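Beta-lactamase-related domain-containing protein (Bacteroides dorei DSM 17855, PDB 5TGF) is probably a serine hydrolase of the beta-lactamase family, with a calcium-binding site, whose natural substrate is not established. Local coordinates at residues Lys165-Glu173 with Thr182-Asn190; Trp62-Asp73 with Ile228-Met237. All blocks are in the same frame, centred on the assembly; numbering follows the deposited sequence.

Contact 1. Residues Lys165-Glu173 with Thr182-Asn190; sequences KEFEPLFQE and THSHFAPVN
Glu-168 and Gln-172, one turn apart on the helix, hold the loop backbone at Ser-184 O and Phe-186 N through polar side chains. Phe-186 N donates to Glu-168 OE1 at 2.8 Å, reaching the oxygen from above the carboxylate plane. Glu-168 OE2 receives Gln-172 NE2 at 2.8 Å, and this bond is nearly straight (172°). The same NE2 donates to Ser-184 O, also at 2.8 Å. Both acceptors lie in the amide plane, so the two bonds together fix the rotation of the amide. The Gln-172 chain, bent at chi2 (-62°), brings its amide back to these partners. Water 1 extends the polar edge: it lies 3.1 Å from Gln-172 OE1 and accepts from Ser-184 N.

The aromatic contacts form a second group. Phe-186 packs against both Phe-167 and Phe-171 in two T-shaped pairs of different sense. Towards Phe-171 it offers its edge: CE2 of Phe-186 lies over the centre of the Phe-171 ring, and the centroids are 5.0 Å apart with planes at 83°. Towards Phe-167 it offers a face: Phe-167 CE2 lies over it, off-centre, 4.0 Å from Phe-186 CD2, and the centroids are 5.5 Å apart. Smaller apolar contacts flank the cluster: Ser-184 CB sits at the edge of the Phe-171 ring, and Ala-187 CB meets Glu-168 CB at 4.1 Å. The loop is also held by Ser-184 OG, which is hydrogen-bonded to Asp-209 and Thr-205.

The arrangement is an aromatic cluster with polar bonds along one side, joining helix 167-179 to the loop that follows it in the helical part of a beta-lactamase-type fold.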
loop_
_atom_site.group_PDB
_atom_site.type_symbol
_atom_site.label_atom_id
_atom_site.label_comp_id
_atom_site.label_asym_id
_atom_site.label_seq_id
_atom_site.Cartn_x
_atom_site.Cartn_y
_atom_site.Cartn_z
ATOM N N LYS A 165 1.339 -19.122 -11.743
ATOM C CA LYS A 165 0.139 -18.375 -12.121
ATOM C C LYS A 165 0.463 -16.861 -12.079
ATOM O O LYS A 165 1.217 -16.424 -11.231
ATOM C CB LYS A 165 -0.984 -18.676 -11.123
ATOM C CG LYS A 165 -2.378 -18.445 -11.628
ATOM C CD LYS A 165 -3.419 -19.018 -10.643
ATOM C CE LYS A 165 -4.794 -18.447 -10.981
ATOM N NZ LYS A 165 -5.917 -18.990 -10.157
ATOM N N GLU A 166 -0.142 -16.089 -12.963
ATOM C CA GLU A 166 0.188 -14.663 -13.046
ATOM C C GLU A 166 -0.460 -13.871 -11.892
ATOM O O GLU A 166 -1.411 -14.335 -11.246
ATOM C CB GLU A 166 -0.193 -14.099 -14.412
ATOM C CG GLU A 166 0.780 -14.500 -15.523
ATOM C CD GLU A 166 0.722 -13.564 -16.708
ATOM O OE1 GLU A 166 -0.258 -13.637 -17.457
ATOM O OE2 GLU A 166 1.600 -12.683 -16.845
ATOM N N PHE A 167 0.095 -12.694 -11.633
ATOM C CA PHE A 167 -0.194 -11.931 -10.423
ATOM C C PHE A 167 -1.637 -11.428 -10.351
ATOM O O PHE A 167 -2.263 -11.442 -9.270
ATOM C CB PHE A 167 0.802 -10.763 -10.269
ATOM C CG PHE A 167 0.677 -10.047 -8.940
ATOM C CD1 PHE A 167 1.323 -10.516 -7.831
ATOM C CD2 PHE A 167 -0.184 -8.979 -8.803
ATOM C CE1 PHE A 167 1.159 -9.901 -6.589
ATOM C CE2 PHE A 167 -0.327 -8.333 -7.580
ATOM C CZ PHE A 167 0.331 -8.811 -6.481
ATOM N N GLU A 168 -2.174 -10.935 -11.455
ATOM C CA GLU A 168 -3.555 -10.471 -11.420
ATOM C C GLU A 168 -4.539 -11.654 -11.113
ATOM O O GLU A 168 -5.421 -11.528 -10.249
ATOM C CB GLU A 168 -3.904 -9.701 -12.676
ATOM C CG GLU A 168 -5.374 -9.306 -12.822
ATOM C CD GLU A 168 -5.931 -8.478 -11.664
ATOM O OE1 GLU A 168 -5.171 -7.802 -10.954
ATOM O OE2 GLU A 168 -7.151 -8.498 -11.456
ATOM N N PRO A 169 -4.375 -12.800 -11.806
ATOM C CA PRO A 169 -5.243 -13.922 -11.443
ATOM C C PRO A 169 -5.044 -14.389 -10.011
ATOM O O PRO A 169 -6.038 -14.737 -9.342
ATOM C CB PRO A 169 -4.825 -15.029 -12.422
ATOM C CG PRO A 169 -4.241 -14.345 -13.564
ATOM C CD PRO A 169 -3.775 -12.981 -13.135
ATOM N N LEU A 170 -3.817 -14.323 -9.513
ATOM C CA LEU A 170 -3.561 -14.620 -8.108
ATOM C C LEU A 170 -4.295 -13.691 -7.154
ATOM O O LEU A 170 -4.853 -14.122 -6.147
ATOM C CB LEU A 170 -2.068 -14.599 -7.797
ATOM C CG LEU A 170 -1.264 -15.789 -8.314
ATOM C CD1 LEU A 170 0.196 -15.475 -8.093
ATOM C CD2 LEU A 170 -1.682 -17.082 -7.571
ATOM N N PHE A 171 -4.305 -12.402 -7.466
ATOM C CA PHE A 171 -5.033 -11.457 -6.643
ATOM C C PHE A 171 -6.503 -11.839 -6.563
ATOM O O PHE A 171 -7.094 -11.772 -5.491
ATOM C CB PHE A 171 -4.905 -10.046 -7.217
ATOM C CG PHE A 171 -5.840 -9.048 -6.590
ATOM C CD1 PHE A 171 -5.893 -8.875 -5.214
ATOM C CD2 PHE A 171 -6.638 -8.248 -7.394
ATOM C CE1 PHE A 171 -6.782 -7.959 -4.654
ATOM C CE2 PHE A 171 -7.523 -7.364 -6.842
ATOM C CZ PHE A 171 -7.570 -7.198 -5.459
ATOM N N GLN A 172 -7.100 -12.198 -7.697
ATOM C CA GLN A 172 -8.516 -12.536 -7.722
ATOM C C GLN A 172 -8.741 -13.850 -6.952
ATOM O O GLN A 172 -9.664 -13.943 -6.185
ATOM C CB GLN A 172 -9.042 -12.661 -9.156
ATOM C CG GLN A 172 -8.932 -11.373 -10.003
ATOM C CD GLN A 172 -9.734 -10.200 -9.443
ATOM O OE1 GLN A 172 -10.749 -10.375 -8.754
ATOM N NE2 GLN A 172 -9.330 -8.992 -9.824
ATOM N N GLU A 173 -7.876 -14.826 -7.147
ATOM C CA GLU A 173 -8.074 -16.138 -6.509
ATOM C C GLU A 173 -7.901 -16.062 -4.977
ATOM O O GLU A 173 -8.757 -16.547 -4.227
ATOM C CB GLU A 173 -7.146 -17.179 -7.116
ATOM C CG GLU A 173 -7.230 -18.538 -6.423
ATOM C CD GLU A 173 -6.082 -19.475 -6.775
ATOM O OE1 GLU A 173 -5.306 -19.174 -7.717
ATOM O OE2 GLU A 173 -5.952 -20.527 -6.095
ATOM N N THR A 182 -15.414 -7.150 -5.769
ATOM C CA THR A 182 -15.847 -7.479 -7.152
ATOM C C THR A 182 -15.502 -6.479 -8.219
ATOM O O THR A 182 -15.784 -6.731 -9.402
ATOM C CB THR A 182 -17.361 -7.727 -7.221
ATOM O OG1 THR A 182 -18.035 -6.602 -6.685
ATOM C CG2 THR A 182 -17.696 -9.007 -6.426
ATOM N N HIS A 183 -14.891 -5.358 -7.855
ATOM C CA HIS A 183 -14.562 -4.350 -8.841
ATOM C C HIS A 183 -13.105 -3.891 -8.723
ATOM O O HIS A 183 -12.827 -2.720 -8.918
ATOM C CB HIS A 183 -15.498 -3.140 -8.663
ATOM C CG HIS A 183 -16.945 -3.465 -8.859
ATOM N ND1 HIS A 183 -17.825 -3.596 -7.809
ATOM C CD2 HIS A 183 -17.658 -3.723 -9.983
ATOM C CE1 HIS A 183 -19.023 -3.912 -8.276
ATOM N NE2 HIS A 183 -18.943 -4.016 -9.588
ATOM N N SER A 184 -12.202 -4.781 -8.336
ATOM C CA SER A 184 -10.802 -4.429 -8.175
ATOM C C SER A 184 -9.894 -5.155 -9.157
ATOM O O SER A 184 -10.149 -6.310 -9.500
ATOM C CB SER A 184 -10.348 -4.719 -6.748
ATOM O OG SER A 184 -11.059 -3.914 -5.838
ATOM N N HIS A 185 -8.813 -4.502 -9.588
ATOM C CA HIS A 185 -7.768 -5.173 -10.379
ATOM C C HIS A 185 -6.476 -4.352 -10.415
ATOM O O HIS A 185 -6.524 -3.119 -10.344
ATOM C CB HIS A 185 -8.210 -5.433 -11.816
ATOM C CG HIS A 185 -8.858 -4.273 -12.484
ATOM N ND1 HIS A 185 -8.142 -3.225 -13.019
ATOM C CD2 HIS A 185 -10.163 -3.976 -12.683
ATOM C CE1 HIS A 185 -8.974 -2.350 -13.548
ATOM N NE2 HIS A 185 -10.206 -2.754 -13.314
ATOM N N PHE A 186 -5.345 -5.048 -10.491
ATOM C CA PHE A 186 -4.011 -4.444 -10.703
ATOM C C PHE A 186 -3.654 -4.284 -12.173
ATOM O O PHE A 186 -2.839 -3.433 -12.521
ATOM C CB PHE A 186 -2.942 -5.313 -10.032
ATOM C CG PHE A 186 -2.911 -5.207 -8.528
ATOM C CD1 PHE A 186 -2.153 -4.225 -7.896
ATOM C CD2 PHE A 186 -3.630 -6.109 -7.731
ATOM C CE1 PHE A 186 -2.057 -4.197 -6.500
ATOM C CE2 PHE A 186 -3.549 -6.060 -6.342
ATOM C CZ PHE A 186 -2.783 -5.097 -5.729
ATOM N N ALA A 187 -4.240 -5.127 -13.022
ATOM C CA ALA A 187 -3.992 -5.118 -14.465
ATOM C C ALA A 187 -5.327 -5.282 -15.171
ATOM O O ALA A 187 -6.240 -5.907 -14.602
ATOM C CB ALA A 187 -3.074 -6.274 -14.837
ATOM N N PRO A 188 -5.450 -4.757 -16.404
ATOM C CA PRO A 188 -4.407 -4.002 -17.112
ATOM C C PRO A 188 -4.112 -2.654 -16.475
ATOM O O PRO A 188 -4.986 -2.036 -15.827
ATOM C CB PRO A 188 -4.984 -3.815 -18.516
ATOM C CG PRO A 188 -6.460 -3.878 -18.331
ATOM C CD PRO A 188 -6.735 -4.762 -17.142
ATOM N N VAL A 189 -2.871 -2.233 -16.661
ATOM C CA VAL A 189 -2.324 -1.008 -16.087
ATOM C C VAL A 189 -2.805 0.192 -16.890
ATOM O O VAL A 189 -2.660 0.204 -18.107
ATOM C CB VAL A 189 -0.790 -1.108 -16.096
ATOM C CG1 VAL A 189 -0.121 0.158 -15.607
ATOM C CG2 VAL A 189 -0.370 -2.289 -15.256
ATOM N N ASN A 190 -3.451 1.150 -16.226
ATOM C CA ASN A 190 -3.804 2.441 -16.819
ATOM C C ASN A 190 -2.533 3.265 -17.017
ATOM O O ASN A 190 -1.695 3.351 -16.115
ATOM C CB ASN A 190 -4.779 3.211 -15.913
ATOM C CG ASN A 190 -5.027 4.642 -16.377
ATOM O OD1 ASN A 190 -4.241 5.552 -16.091
ATOM N ND2 ASN A 190 -6.102 4.845 -17.125
HETATM O O HOH W 1 -12.541 -7.915 -8.051
#

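Contact 2. Residues Trp62-Asp73 with Ile228-Met237; sequences WVAAAVIGAVVD and ILKPETVQTM
Asp-73 and Thr-233 extend their side chains towards each other from opposite directions, and Thr-233 OG1 donates to Asp-73 OD1 at 2.5 Å, a length shorter than usual and to be read with caution. The other carboxylate oxygen, OD2, takes the backbone N-H of Lys-230 at 2.9 Å in an almost straight bond (173°), arriving from above the carboxylate plane. Asp-73 thus engages both the N-cap residue, Lys-230, and the first turn of helix 231-238, whose positive end would probably favour its negative charge. Water 2 donates to OD2 and to Ile-228 O, linking the carboxylate to the preceding turn.

Lys-230 runs past Asp-73 in the opposite direction. Bent at its last torsion, it turns NZ to Asp-73 O at 3.0 Å, where it lies in the carbonyl plane on a lone pair.

Further along, the apolar side chains meet a helix surface of small residues. Leu-229 directs CD2 at the backbone, 3.4 Å from Ala-70 N, while its CD1 meets Ala-66 CB. Gly-69 presents CA to Thr-233 CG2 at 3.8 Å. Selenomethionine Met-237 lies at about a right angle to Trp-62; its bend at chi3 (69°) brings CE to the indole edge, in the ring plane, 3.7 Å from CD1.

The axes of 62-73 and 231-237 approach to 10.1 Å, their N-to-C directions 138° apart. Helix 60-74 also packs against helices 150-163, 167-179 and 207-218, Phe-213 of the last meeting Trp-62 edge-to-face, while helix 231-238 follows the small hairpin of strands 222-223 and 226-227.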
loop_
_atom_site.group_PDB
_atom_site.type_symbol
_atom_site.label_atom_id
_atom_site.label_comp_id
_atom_site.label_asym_id
_atom_site.label_seq_id
_atom_site.Cartn_x
_atom_site.Cartn_y
_atom_site.Cartn_z
ATOM N N TRP A 62 -0.262 -2.144 -0.232
ATOM C CA TRP A 62 -0.744 -2.928 0.913
ATOM C C TRP A 62 -1.409 -4.204 0.424
ATOM O O TRP A 62 -1.156 -5.280 0.932
ATOM C CB TRP A 62 -1.715 -2.095 1.743
ATOM C CG TRP A 62 -1.899 -2.542 3.184
ATOM C CD1 TRP A 62 -1.502 -3.742 3.781
ATOM C CD2 TRP A 62 -2.500 -1.769 4.213
ATOM N NE1 TRP A 62 -1.806 -3.721 5.124
ATOM C CE2 TRP A 62 -2.442 -2.539 5.410
ATOM C CE3 TRP A 62 -3.078 -0.504 4.239
ATOM C CZ2 TRP A 62 -2.946 -2.069 6.620
ATOM C CZ3 TRP A 62 -3.532 -0.014 5.441
ATOM C CH2 TRP A 62 -3.452 -0.800 6.632
ATOM N N VAL A 63 -2.302 -4.053 -0.536
ATOM C CA VAL A 63 -3.011 -5.197 -1.152
ATOM C C VAL A 63 -2.037 -6.128 -1.873
ATOM O O VAL A 63 -2.135 -7.343 -1.763
ATOM C CB VAL A 63 -4.129 -4.727 -2.102
ATOM C CG1 VAL A 63 -4.850 -5.938 -2.713
ATOM C CG2 VAL A 63 -5.093 -3.800 -1.369
ATOM N N ALA A 64 -1.063 -5.577 -2.582
ATOM C CA ALA A 64 -0.105 -6.434 -3.301
ATOM C C ALA A 64 0.785 -7.241 -2.361
ATOM O O ALA A 64 1.044 -8.437 -2.587
ATOM C CB ALA A 64 0.733 -5.585 -4.242
ATOM N N ALA A 65 1.217 -6.622 -1.265
ATOM C CA ALA A 65 1.939 -7.348 -0.224
ATOM C C ALA A 65 1.076 -8.493 0.362
ATOM O O ALA A 65 1.600 -9.582 0.660
ATOM C CB ALA A 65 2.361 -6.396 0.883
ATOM N N ALA A 66 -0.215 -8.248 0.520
ATOM C CA ALA A 66 -1.145 -9.308 0.983
ATOM C C ALA A 66 -1.277 -10.485 -0.015
ATOM O O ALA A 66 -1.359 -11.641 0.415
ATOM C CB ALA A 66 -2.501 -8.730 1.296
ATOM N N VAL A 67 -1.249 -10.214 -1.324
ATOM C CA VAL A 67 -1.295 -11.292 -2.311
ATOM C C VAL A 67 -0.031 -12.168 -2.161
ATOM O O VAL A 67 -0.105 -13.399 -2.101
ATOM C CB VAL A 67 -1.401 -10.746 -3.744
ATOM C CG1 VAL A 67 -1.323 -11.869 -4.769
ATOM C CG2 VAL A 67 -2.688 -9.966 -3.939
ATOM N N ILE A 68 1.127 -11.519 -2.054
ATOM C CA ILE A 68 2.384 -12.217 -1.866
ATOM C C ILE A 68 2.408 -12.981 -0.521
ATOM O O ILE A 68 2.850 -14.133 -0.475
ATOM C CB ILE A 68 3.597 -11.266 -1.995
ATOM C CG1 ILE A 68 3.619 -10.623 -3.385
ATOM C CG2 ILE A 68 4.912 -11.981 -1.639
ATOM C CD1 ILE A 68 4.632 -9.506 -3.514
ATOM N N GLY A 69 1.892 -12.369 0.536
ATOM C CA GLY A 69 1.733 -13.077 1.798
ATOM C C GLY A 69 0.864 -14.350 1.681
ATOM O O GLY A 69 1.133 -15.362 2.346
ATOM N N ALA A 70 -0.174 -14.317 0.878
ATOM C CA ALA A 70 -1.018 -15.514 0.690
ATOM C C ALA A 70 -0.262 -16.643 -0.062
ATOM O O ALA A 70 -0.462 -17.843 0.194
ATOM C CB ALA A 70 -2.310 -15.152 -0.006
ATOM N N VAL A 71 0.660 -16.251 -0.923
ATOM C CA VAL A 71 1.530 -17.197 -1.598
ATOM C C VAL A 71 2.562 -17.758 -0.633
ATOM O O VAL A 71 2.812 -18.976 -0.607
ATOM C CB VAL A 71 2.202 -16.537 -2.837
ATOM C CG1 VAL A 71 3.232 -17.454 -3.463
ATOM C CG2 VAL A 71 1.139 -16.138 -3.842
ATOM N N VAL A 72 3.153 -16.899 0.193
ATOM C CA VAL A 72 4.081 -17.348 1.217
ATOM C C VAL A 72 3.413 -18.373 2.148
ATOM O O VAL A 72 4.050 -19.327 2.555
ATOM C CB VAL A 72 4.643 -16.172 2.016
ATOM C CG1 VAL A 72 5.273 -16.616 3.340
ATOM C CG2 VAL A 72 5.627 -15.390 1.145
ATOM N N ASP A 73 2.157 -18.145 2.476
ATOM C CA ASP A 73 1.403 -19.062 3.322
ATOM C C ASP A 73 1.221 -20.467 2.686
ATOM O O ASP A 73 1.087 -21.444 3.411
ATOM C CB ASP A 73 0.034 -18.459 3.676
ATOM C CG ASP A 73 0.125 -17.323 4.710
ATOM O OD1 ASP A 73 1.215 -17.084 5.276
ATOM O OD2 ASP A 73 -0.897 -16.637 4.940
ATOM N N ILE A 228 -7.703 -16.012 5.565
ATOM C CA ILE A 228 -7.270 -15.459 4.266
ATOM C C ILE A 228 -5.752 -15.263 4.277
ATOM O O ILE A 228 -5.055 -15.604 3.322
ATOM C CB ILE A 228 -8.009 -14.137 3.955
ATOM C CG1 ILE A 228 -9.520 -14.345 4.030
ATOM C CG2 ILE A 228 -7.561 -13.585 2.599
ATOM C CD1 ILE A 228 -10.025 -15.405 3.084
ATOM N N LEU A 229 -5.242 -14.756 5.385
ATOM C CA LEU A 229 -3.819 -14.752 5.672
ATOM C C LEU A 229 -3.602 -15.360 7.052
ATOM O O LEU A 229 -4.420 -15.180 7.951
ATOM C CB LEU A 229 -3.297 -13.296 5.673
ATOM C CG LEU A 229 -3.255 -12.617 4.288
ATOM C CD1 LEU A 229 -2.974 -11.124 4.494
ATOM C CD2 LEU A 229 -2.219 -13.295 3.385
ATOM N N LYS A 230 -2.465 -16.006 7.241
ATOM C CA LYS A 230 -2.093 -16.465 8.575
ATOM C C LYS A 230 -1.776 -15.303 9.513
ATOM O O LYS A 230 -1.231 -14.276 9.083
ATOM C CB LYS A 230 -0.897 -17.379 8.477
ATOM C CG LYS A 230 -1.194 -18.665 7.762
ATOM C CD LYS A 230 -0.168 -19.696 8.162
ATOM C CE LYS A 230 -0.287 -20.938 7.293
ATOM N NZ LYS A 230 0.877 -21.013 6.378
ATOM N N PRO A 231 -2.131 -15.432 10.799
ATOM C CA PRO A 231 -1.875 -14.350 11.745
ATOM C C PRO A 231 -0.434 -13.907 11.755
ATOM O O PRO A 231 -0.167 -12.688 11.799
ATOM C CB PRO A 231 -2.250 -14.964 13.104
ATOM C CG PRO A 231 -3.199 -16.058 12.784
ATOM C CD PRO A 231 -2.755 -16.604 11.459
ATOM N N GLU A 232 0.500 -14.858 11.653
ATOM C CA GLU A 232 1.923 -14.509 11.639
ATOM C C GLU A 232 2.330 -13.679 10.423
ATOM O O GLU A 232 3.251 -12.878 10.483
ATOM C CB GLU A 232 2.819 -15.752 11.723
ATOM C CG GLU A 232 2.544 -16.812 10.680
ATOM C CD GLU A 232 1.576 -17.894 11.174
ATOM O OE1 GLU A 232 0.691 -17.597 12.029
ATOM O OE2 GLU A 232 1.692 -19.029 10.656
ATOM N N THR A 233 1.662 -13.919 9.311
ATOM C CA THR A 233 1.942 -13.211 8.059
ATOM C C THR A 233 1.516 -11.747 8.177
ATOM O O THR A 233 2.297 -10.858 7.854
ATOM C CB THR A 233 1.237 -13.917 6.923
ATOM O OG1 THR A 233 1.751 -15.259 6.845
ATOM C CG2 THR A 233 1.427 -13.159 5.581
ATOM N N VAL A 234 0.322 -11.520 8.713
ATOM C CA VAL A 234 -0.131 -10.152 8.976
ATOM C C VAL A 234 0.826 -9.427 9.935
ATOM O O VAL A 234 1.162 -8.237 9.715
ATOM C CB VAL A 234 -1.586 -10.096 9.488
ATOM C CG1 VAL A 234 -2.007 -8.652 9.678
ATOM C CG2 VAL A 234 -2.536 -10.797 8.521
ATOM N N GLN A 235 1.276 -10.118 10.992
ATOM C CA GLN A 235 2.220 -9.525 11.929
ATOM C C GLN A 235 3.548 -9.140 11.262
ATOM O O GLN A 235 4.071 -8.031 11.474
ATOM C CB GLN A 235 2.461 -10.429 13.135
ATOM C CG GLN A 235 1.272 -10.491 14.077
ATOM C CD GLN A 235 0.843 -9.106 14.571
ATOM O OE1 GLN A 235 -0.218 -8.594 14.190
ATOM N NE2 GLN A 235 1.698 -8.472 15.377
ATOM N N THR A 236 4.046 -10.015 10.405
ATOM C CA THR A 236 5.297 -9.762 9.669
ATOM C C THR A 236 5.122 -8.573 8.698
ATOM O O THR A 236 6.023 -7.751 8.581
ATOM C CB THR A 236 5.756 -11.018 8.906
ATOM O OG1 THR A 236 6.121 -12.033 9.871
ATOM C CG2 THR A 236 6.969 -10.722 8.008
HETATM N N MSE A 237 3.955 -8.461 8.061
HETATM C CA MSE A 237 3.687 -7.332 7.173
HETATM C C MSE A 237 3.742 -6.006 7.918
HETATM O O MSE A 237 4.009 -4.953 7.315
HETATM C CB MSE A 237 2.312 -7.505 6.500
HETATM C CG MSE A 237 2.233 -8.605 5.419
HETATM SE SE MSE A 237 0.326 -8.916 4.991
HETATM C CE MSE A 237 -0.049 -7.184 4.082
HETATM O O HOH W 2 -3.076 -17.490 3.264
#

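In the fold
From the N terminus the chain first reaches 62-73 on helix 60-74, then passes helices 125-133 and 150-163 to 165-173. Contact 1 closes a short loop, with eight residues between its segments, most of them the rest of helix 167-179. Only after helix 207-218 and a small hairpin does 228-237 return to helix 60-74, so contact 2 closes a loop of 154 intervening residues that contains all of contact 1. The two meet directly on helix 60-74: Phe-171 CE1 lies 3.4 Å from Val-63 CG1, and Phe-186 CZ lies 3.6 Å from Ala-64 N. Helix 60-74 therefore joins helix 167-179 and its following loop to helix 231-238.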